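PDB 6LSV: jasmonate-induced oxygenase 2 from Arabidopsis thaliana, which uses iron(II), 2-oxoglutarate and O2 to hydroxylate the plant stress hormone jasmonate to 12-hydroxyjasmonate, releasing succinate and CO2. Local coordinates for residues N113-R124 against W135-L143. Sequence-based numbering, arbitrary orientation.
Sequences NSPRTYEGYGSR and WSDYYFLHL. With JAA ({(1R,2R)-3-oxo-2-[(2Z)-pent-2-en-1-yl]cyclopentyl}acetic acid), chain D.
G120 and G122 pair with F140 and Y138 as the antiparallel edge of the major sheet of the 2-oxoglutarate oxygenase double-stranded beta-helix fold: strand 120-122 is one of its two outermost strands, and strand 137-144 pairs on its other side with strand 204-212. Four backbone bonds fix the register, the straightest being G122 N to Y138 O (172°). Packing is tight because both glycines lie under rings. G122 CA sits 3.8 Å from the Y138 ring centroid and G120 CA 3.8 Å from that of Y139, each over a face, as CH-pi contacts on opposite faces of the sheet. Y138 has CG between its backbone N and carbonyl carbon (chi1 68°), which folds the ring back across G122. Its hydroxyl is gripped twice: it donates to R124 O (2.7 Å) and accepts from N113 ND2, whose partner lies near the amide plane. N113 ND2 also donates to Y118 O within its own loop, so one amide group bridges that loop and the strand residue Y138. Y118 and F140 belong to the jasmonate pocket; F140 turns one ring face to the ligand, with CZ 3.7 Å from JAA C06, while Y118 CB approaches C07. The looser side lies toward partly exposed E119 and exposed T117, joined by weak bonds. There the E119 carboxylate meets the edge of the H142 ring, the planes 64° apart, and a water donates to E119 OE2 (2.7 Å) while accepting from H142 N (2.9 Å).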
ATOM      1  N   ASN A 113      -5.928  17.231  -1.592  1.00 27.35           N
ATOM      2  CA  ASN A 113      -5.069  16.795  -2.682  1.00 29.78           C
ATOM      3  C   ASN A 113      -5.782  16.985  -4.016  1.00 29.35           C
ATOM      4  O   ASN A 113      -6.978  17.265  -4.074  1.00 28.25           O
ATOM      5  CB  ASN A 113      -4.630  15.342  -2.488  1.00 24.27           C
ATOM      6  CG  ASN A 113      -5.746  14.331  -2.732  1.00 24.65           C
ATOM      7  OD1 ASN A 113      -6.933  14.653  -2.702  1.00 31.38           O
ATOM      8  ND2 ASN A 113      -5.353  13.083  -2.962  1.00 25.15           N
ATOM      9  N   SER A 114      -5.027  16.823  -5.093  1.00 30.22           N
ATOM     10  CA  SER A 114      -5.502  17.015  -6.454  1.00 32.22           C
ATOM     11  C   SER A 114      -4.918  15.899  -7.312  1.00 28.20           C
ATOM     12  O   SER A 114      -3.904  15.305  -6.946  1.00 23.20           O
ATOM     13  CB  SER A 114      -5.093  18.387  -7.005  1.00 29.29           C
ATOM     14  OG  SER A 114      -3.845  18.305  -7.667  1.00 43.21           O
ATOM     15  N   PRO A 115      -5.543  15.597  -8.458  1.00 36.28           N
ATOM     16  CA  PRO A 115      -5.161  14.373  -9.196  1.00 29.45           C
ATOM     17  C   PRO A 115      -3.789  14.411  -9.871  1.00 30.57           C
ATOM     18  O   PRO A 115      -3.355  13.361 -10.363  1.00 37.21           O
ATOM     19  CB  PRO A 115      -6.275  14.228 -10.243  1.00 31.12           C
ATOM     20  CG  PRO A 115      -7.383  15.128  -9.785  1.00 35.41           C
ATOM     21  CD  PRO A 115      -6.750  16.230  -9.016  1.00 31.99           C
ATOM     22  N   ARG A 116      -3.085  15.546  -9.919  1.00 31.12           N
ATOM     23  CA  ARG A 116      -1.823  15.561 -10.656  1.00 33.11           C
ATOM     24  C   ARG A 116      -0.618  15.172  -9.802  1.00 31.59           C
ATOM     25  O   ARG A 116       0.375  14.673 -10.344  1.00 35.12           O
ATOM     26  CB  ARG A 116      -1.584  16.930 -11.303  1.00 38.27           C
ATOM     27  CG  ARG A 116      -0.517  16.879 -12.395  1.00 52.97           C
ATOM     28  CD  ARG A 116      -1.003  16.061 -13.597  1.00 60.26           C
ATOM     29  NE  ARG A 116      -0.067  15.000 -13.974  1.00 58.67           N
ATOM     30  CZ  ARG A 116       0.092  14.534 -15.212  1.00 61.86           C
ATOM     31  NH1 ARG A 116       0.970  13.566 -15.443  1.00 56.50           N
ATOM     32  NH2 ARG A 116      -0.620  15.026 -16.219  1.00 59.94           N
ATOM     33  N   THR A 117      -0.671  15.369  -8.482  1.00 29.13           N
ATOM     34  CA  THR A 117       0.333  14.804  -7.589  1.00 26.49           C
ATOM     35  C   THR A 117      -0.250  13.940  -6.483  1.00 27.99           C
ATOM     36  O   THR A 117       0.498  13.159  -5.880  1.00 27.33           O
ATOM     37  CB  THR A 117       1.186  15.908  -6.939  1.00 20.02           C
ATOM     38  OG1 THR A 117       0.397  16.635  -5.991  1.00 24.72           O
ATOM     39  CG2 THR A 117       1.737  16.868  -7.987  1.00 17.19           C
ATOM     40  N   TYR A 118      -1.548  14.068  -6.190  1.00 20.40           N
ATOM     41  CA  TYR A 118      -2.242  13.292  -5.168  1.00 21.26           C
ATOM     42  C   TYR A 118      -1.711  13.581  -3.768  1.00 24.64           C
ATOM     43  O   TYR A 118      -2.224  13.032  -2.785  1.00 26.18           O
ATOM     44  CB  TYR A 118      -2.152  11.792  -5.473  1.00 27.97           C
ATOM     45  CG  TYR A 118      -3.270  11.272  -6.348  1.00 23.06           C
ATOM     46  CD1 TYR A 118      -4.485  10.888  -5.799  1.00 24.07           C
ATOM     47  CD2 TYR A 118      -3.109  11.165  -7.727  1.00 24.57           C
ATOM     48  CE1 TYR A 118      -5.512  10.409  -6.597  1.00 24.94           C
ATOM     49  CE2 TYR A 118      -4.130  10.688  -8.532  1.00 22.10           C
ATOM     50  CZ  TYR A 118      -5.326  10.310  -7.960  1.00 22.31           C
ATOM     51  OH  TYR A 118      -6.341   9.833  -8.757  1.00 22.84           O
ATOM     52  N   GLU A 119      -0.697  14.439  -3.660  1.00 28.98           N
ATOM     53  CA  GLU A 119      -0.124  14.763  -2.358  1.00 28.21           C
ATOM     54  C   GLU A 119      -1.143  15.500  -1.503  1.00 26.05           C
ATOM     55  O   GLU A 119      -1.767  16.465  -1.953  1.00 28.91           O
ATOM     56  CB  GLU A 119       1.129  15.625  -2.518  1.00 21.60           C
ATOM     57  CG  GLU A 119       2.326  14.923  -3.121  1.00 25.45           C
ATOM     58  CD  GLU A 119       3.398  15.904  -3.558  1.00 29.75           C
ATOM     59  OE1 GLU A 119       3.150  16.672  -4.510  1.00 34.91           O
ATOM     60  OE2 GLU A 119       4.485  15.919  -2.944  1.00 33.87           O
ATOM     61  N   GLY A 120      -1.316  15.038  -0.265  1.00 27.92           N
ATOM     62  CA  GLY A 120      -2.118  15.742   0.711  1.00 23.72           C
ATOM     63  C   GLY A 120      -3.294  14.906   1.188  1.00 27.11           C
ATOM     64  O   GLY A 120      -3.220  13.672   1.246  1.00 24.95           O
ATOM     65  N   TYR A 121      -4.375  15.600   1.529  1.00 28.61           N
ATOM     66  CA  TYR A 121      -5.557  15.005   2.135  1.00 25.98           C
ATOM     67  C   TYR A 121      -6.526  14.592   1.033  1.00 27.49           C
ATOM     68  O   TYR A 121      -7.027  15.443   0.290  1.00 26.35           O
ATOM     69  CB  TYR A 121      -6.189  16.014   3.093  1.00 23.90           C
ATOM     70  CG  TYR A 121      -7.482  15.599   3.753  1.00 26.11           C
ATOM     71  CD1 TYR A 121      -7.583  14.396   4.440  1.00 26.50           C
ATOM     72  CD2 TYR A 121      -8.591  16.434   3.726  1.00 27.94           C
ATOM     73  CE1 TYR A 121      -8.765  14.025   5.057  1.00 30.01           C
ATOM     74  CE2 TYR A 121      -9.774  16.076   4.340  1.00 26.42           C
ATOM     75  CZ  TYR A 121      -9.858  14.873   5.004  1.00 31.25           C
ATOM     76  OH  TYR A 121     -11.038  14.514   5.613  1.00 30.92           O
ATOM     77  N   GLY A 122      -6.786  13.284   0.924  1.00 28.72           N
ATOM     78  CA  GLY A 122      -7.582  12.758  -0.162  1.00 23.34           C
ATOM     79  C   GLY A 122      -8.718  11.879   0.328  1.00 20.58           C
ATOM     80  O   GLY A 122      -8.707  11.372   1.449  1.00 24.51           O
ATOM     81  N   SER A 123      -9.710  11.707  -0.550  1.00 23.88           N
ATOM     82  CA  SER A 123     -10.834  10.815  -0.279  1.00 24.99           C
ATOM     83  C   SER A 123     -11.176   9.878  -1.427  1.00 23.92           C
ATOM     84  O   SER A 123     -12.038   9.012  -1.246  1.00 23.33           O
ATOM     85  CB  SER A 123     -12.089  11.622   0.085  1.00 26.34           C
ATOM     86  OG  SER A 123     -12.101  11.922   1.471  1.00 34.33           O
ATOM     87  N   ARG A 124     -10.544  10.003  -2.590  1.00 23.97           N
ATOM     88  CA  ARG A 124     -10.804   9.092  -3.691  1.00 27.07           C
ATOM     89  C   ARG A 124      -9.525   8.896  -4.492  1.00 24.75           C
ATOM     90  O   ARG A 124      -8.561   9.659  -4.368  1.00 21.47           O
ATOM     91  CB  ARG A 124     -11.937   9.604  -4.594  1.00 27.57           C
ATOM     92  CG  ARG A 124     -11.534  10.746  -5.514  1.00 26.82           C
ATOM     93  CD  ARG A 124     -12.702  11.222  -6.360  1.00 25.70           C
ATOM     94  NE  ARG A 124     -12.819  10.460  -7.599  1.00 35.42           N
ATOM     95  CZ  ARG A 124     -13.946  10.319  -8.291  1.00 35.56           C
ATOM     96  NH1 ARG A 124     -15.066  10.890  -7.870  1.00 31.03           N
ATOM     97  NH2 ARG A 124     -13.952   9.603  -9.405  1.00 34.58           N
ATOM     98  N   TRP A 135     -15.056   3.619   1.341  1.00 26.39           N
ATOM     99  CA  TRP A 135     -15.371   4.208   2.642  1.00 25.77           C
ATOM    100  C   TRP A 135     -14.080   4.490   3.411  1.00 24.18           C
ATOM    101  O   TRP A 135     -13.776   3.878   4.435  1.00 26.46           O
ATOM    102  CB  TRP A 135     -16.297   3.293   3.433  1.00 26.16           C
ATOM    103  CG  TRP A 135     -17.008   4.005   4.549  1.00 30.71           C
ATOM    104  CD1 TRP A 135     -16.680   3.991   5.874  1.00 27.34           C
ATOM    105  CD2 TRP A 135     -18.163   4.843   4.431  1.00 28.43           C
ATOM    106  NE1 TRP A 135     -17.562   4.766   6.588  1.00 29.54           N
ATOM    107  CE2 TRP A 135     -18.481   5.301   5.725  1.00 31.83           C
ATOM    108  CE3 TRP A 135     -18.957   5.252   3.356  1.00 28.90           C
ATOM    109  CZ2 TRP A 135     -19.562   6.146   5.973  1.00 33.86           C
ATOM    110  CZ3 TRP A 135     -20.029   6.091   3.604  1.00 27.73           C
ATOM    111  CH2 TRP A 135     -20.323   6.527   4.901  1.00 31.32           C
ATOM    112  N   SER A 136     -13.318   5.451   2.895  1.00 21.26           N
ATOM    113  CA  SER A 136     -12.078   5.819   3.560  1.00 22.81           C
ATOM    114  C   SER A 136     -11.629   7.194   3.099  1.00 25.19           C
ATOM    115  O   SER A 136     -11.886   7.604   1.963  1.00 25.82           O
ATOM    116  CB  SER A 136     -10.961   4.805   3.290  1.00 26.05           C
ATOM    117  OG  SER A 136     -10.942   4.414   1.929  1.00 28.22           O
ATOM    118  N   ASP A 137     -10.961   7.897   4.006  1.00 22.69           N
ATOM    119  CA  ASP A 137     -10.138   9.053   3.699  1.00 22.72           C
ATOM    120  C   ASP A 137      -8.679   8.642   3.832  1.00 24.26           C
ATOM    121  O   ASP A 137      -8.359   7.621   4.449  1.00 29.73           O
ATOM    122  CB  ASP A 137     -10.449  10.225   4.636  1.00 21.57           C
ATOM    123  CG  ASP A 137     -11.904  10.656   4.571  1.00 26.69           C
ATOM    124  OD1 ASP A 137     -12.511  10.556   3.485  1.00 21.95           O
ATOM    125  OD2 ASP A 137     -12.441  11.091   5.610  1.00 31.85           O
ATOM    126  N   TYR A 138      -7.785   9.436   3.252  1.00 19.06           N
ATOM    127  CA  TYR A 138      -6.378   9.071   3.285  1.00 23.50           C
ATOM    128  C   TYR A 138      -5.520  10.322   3.177  1.00 23.93           C
ATOM    129  O   TYR A 138      -5.993  11.400   2.807  1.00 24.50           O
ATOM    130  CB  TYR A 138      -6.032   8.079   2.167  1.00 22.54           C
ATOM    131  CG  TYR A 138      -6.112   8.676   0.780  1.00 20.06           C
ATOM    132  CD1 TYR A 138      -5.004   9.278   0.200  1.00 17.03           C
ATOM    133  CD2 TYR A 138      -7.297   8.637   0.053  1.00 19.28           C
ATOM    134  CE1 TYR A 138      -5.072   9.828  -1.063  1.00 24.59           C
ATOM    135  CE2 TYR A 138      -7.376   9.184  -1.214  1.00 15.38           C
ATOM    136  CZ  TYR A 138      -6.260   9.781  -1.768  1.00 21.92           C
ATOM    137  OH  TYR A 138      -6.323  10.334  -3.030  1.00 21.53           O
ATOM    138  N   TYR A 139      -4.236  10.157   3.503  1.00 20.72           N
ATOM    139  CA  TYR A 139      -3.217  11.172   3.281  1.00 23.84           C
ATOM    140  C   TYR A 139      -2.071  10.557   2.496  1.00 22.45           C
ATOM    141  O   TYR A 139      -1.722   9.393   2.694  1.00 26.37           O
ATOM    142  CB  TYR A 139      -2.683  11.755   4.596  1.00 26.02           C
ATOM    143  CG  TYR A 139      -2.133  13.150   4.435  1.00 23.39           C
ATOM    144  CD1 TYR A 139      -0.848  13.360   3.952  1.00 23.98           C
ATOM    145  CD2 TYR A 139      -2.906  14.258   4.745  1.00 24.84           C
ATOM    146  CE1 TYR A 139      -0.346  14.639   3.791  1.00 30.10           C
ATOM    147  CE2 TYR A 139      -2.415  15.539   4.589  1.00 25.22           C
ATOM    148  CZ  TYR A 139      -1.137  15.723   4.112  1.00 24.68           C
ATOM    149  OH  TYR A 139      -0.651  16.998   3.955  1.00 26.74           O
ATOM    150  N   PHE A 140      -1.478  11.349   1.606  1.00 21.21           N
ATOM    151  CA  PHE A 140      -0.399  10.868   0.751  1.00 18.65           C
ATOM    152  C   PHE A 140       0.719  11.900   0.719  1.00 24.23           C
ATOM    153  O   PHE A 140       0.457  13.099   0.584  1.00 26.34           O
ATOM    154  CB  PHE A 140      -0.920  10.585  -0.664  1.00 22.59           C
ATOM    155  CG  PHE A 140       0.125  10.072  -1.613  1.00 23.98           C
ATOM    156  CD1 PHE A 140       0.690   8.819  -1.435  1.00 19.65           C
ATOM    157  CD2 PHE A 140       0.533  10.842  -2.692  1.00 22.68           C
ATOM    158  CE1 PHE A 140       1.646   8.347  -2.317  1.00 24.34           C
ATOM    159  CE2 PHE A 140       1.490  10.374  -3.573  1.00 23.64           C
ATOM    160  CZ  PHE A 140       2.048   9.127  -3.387  1.00 22.45           C
ATOM    161  N   LEU A 141       1.960  11.434   0.857  1.00 22.87           N
ATOM    162  CA  LEU A 141       3.125  12.307   0.824  1.00 20.76           C
ATOM    163  C   LEU A 141       4.330  11.501   0.359  1.00 25.49           C
ATOM    164  O   LEU A 141       4.348  10.270   0.445  1.00 28.42           O
ATOM    165  CB  LEU A 141       3.398  12.949   2.196  1.00 28.09           C
ATOM    166  CG  LEU A 141       3.695  12.039   3.398  1.00 29.57           C
ATOM    167  CD1 LEU A 141       5.190  11.757   3.555  1.00 27.37           C
ATOM    168  CD2 LEU A 141       3.130  12.634   4.683  1.00 23.58           C
ATOM    169  N   HIS A 142       5.343  12.212  -0.126  1.00 25.74           N
ATOM    170  CA  HIS A 142       6.582  11.602  -0.581  1.00 22.89           C
ATOM    171  C   HIS A 142       7.663  11.714   0.488  1.00 29.96           C
ATOM    172  O   HIS A 142       7.710  12.683   1.250  1.00 31.61           O
ATOM    173  CB  HIS A 142       7.074  12.261  -1.870  1.00 26.79           C
ATOM    174  CG  HIS A 142       6.250  11.930  -3.074  1.00 33.17           C
ATOM    175  ND1 HIS A 142       6.279  10.690  -3.677  1.00 33.35           N
ATOM    176  CD2 HIS A 142       5.377  12.676  -3.791  1.00 26.08           C
ATOM    177  CE1 HIS A 142       5.458  10.687  -4.711  1.00 30.34           C
ATOM    178  NE2 HIS A 142       4.898  11.880  -4.803  1.00 25.69           N
ATOM    179  N   LEU A 143       8.535  10.707   0.535  1.00 30.74           N
ATOM    180  CA  LEU A 143       9.716  10.711   1.394  1.00 32.63           C
ATOM    181  C   LEU A 143      11.020  10.733   0.611  1.00 32.69           C
ATOM    182  O   LEU A 143      11.939  11.467   0.975  1.00 36.68           O
ATOM    183  CB  LEU A 143       9.710   9.490   2.319  1.00 26.22           C
ATOM    184  CG  LEU A 143       8.496   9.354   3.238  1.00 30.48           C
ATOM    185  CD1 LEU A 143       8.143   7.889   3.422  1.00 36.28           C
ATOM    186  CD2 LEU A 143       8.760  10.019   4.575  1.00 32.42           C
TER
HETATM  187  O01 JAA D 402      -2.806   7.013  -3.077  1.00 23.38           O
HETATM  188  O02 JAA D 402       2.569   5.939  -6.310  1.00 22.94           O
HETATM  189  O03 JAA D 402       1.416   6.819  -7.929  1.00 28.24           O
HETATM  190  C04 JAA D 402      -0.260   6.322  -5.189  1.00 26.64           C
HETATM  191  C05 JAA D 402      -1.696   5.829  -4.605  1.00 25.45           C
HETATM  192  C06 JAA D 402      -0.530   7.779  -5.646  1.00 23.20           C
HETATM  193  C07 JAA D 402      -1.714   8.160  -5.045  1.00 22.68           C
HETATM  194  C08 JAA D 402      -2.168   6.919  -4.072  1.00 24.18           C
HETATM  195  C09 JAA D 402      -1.523   4.690  -3.507  1.00 26.23           C
HETATM  196  C10 JAA D 402       0.176   5.529  -6.293  1.00 20.51           C
HETATM  197  C11 JAA D 402      -1.493   3.315  -4.174  1.00 27.21           C
HETATM  198  C12 JAA D 402       1.459   6.129  -6.877  1.00 23.78           C
HETATM  199  C13 JAA D 402      -2.236   2.314  -3.739  1.00 24.01           C
HETATM  200  C14 JAA D 402      -3.172   2.482  -2.545  1.00 28.82           C
HETATM  201  C15 JAA D 402      -4.576   2.014  -2.927  1.00 26.05           C
HETATM  202  O   HOH W   1       4.636  15.004  -0.373  1.00 28.03           O
HETATM  203  O   HOH W   2     -10.695   6.215  -0.404  1.00 24.50           O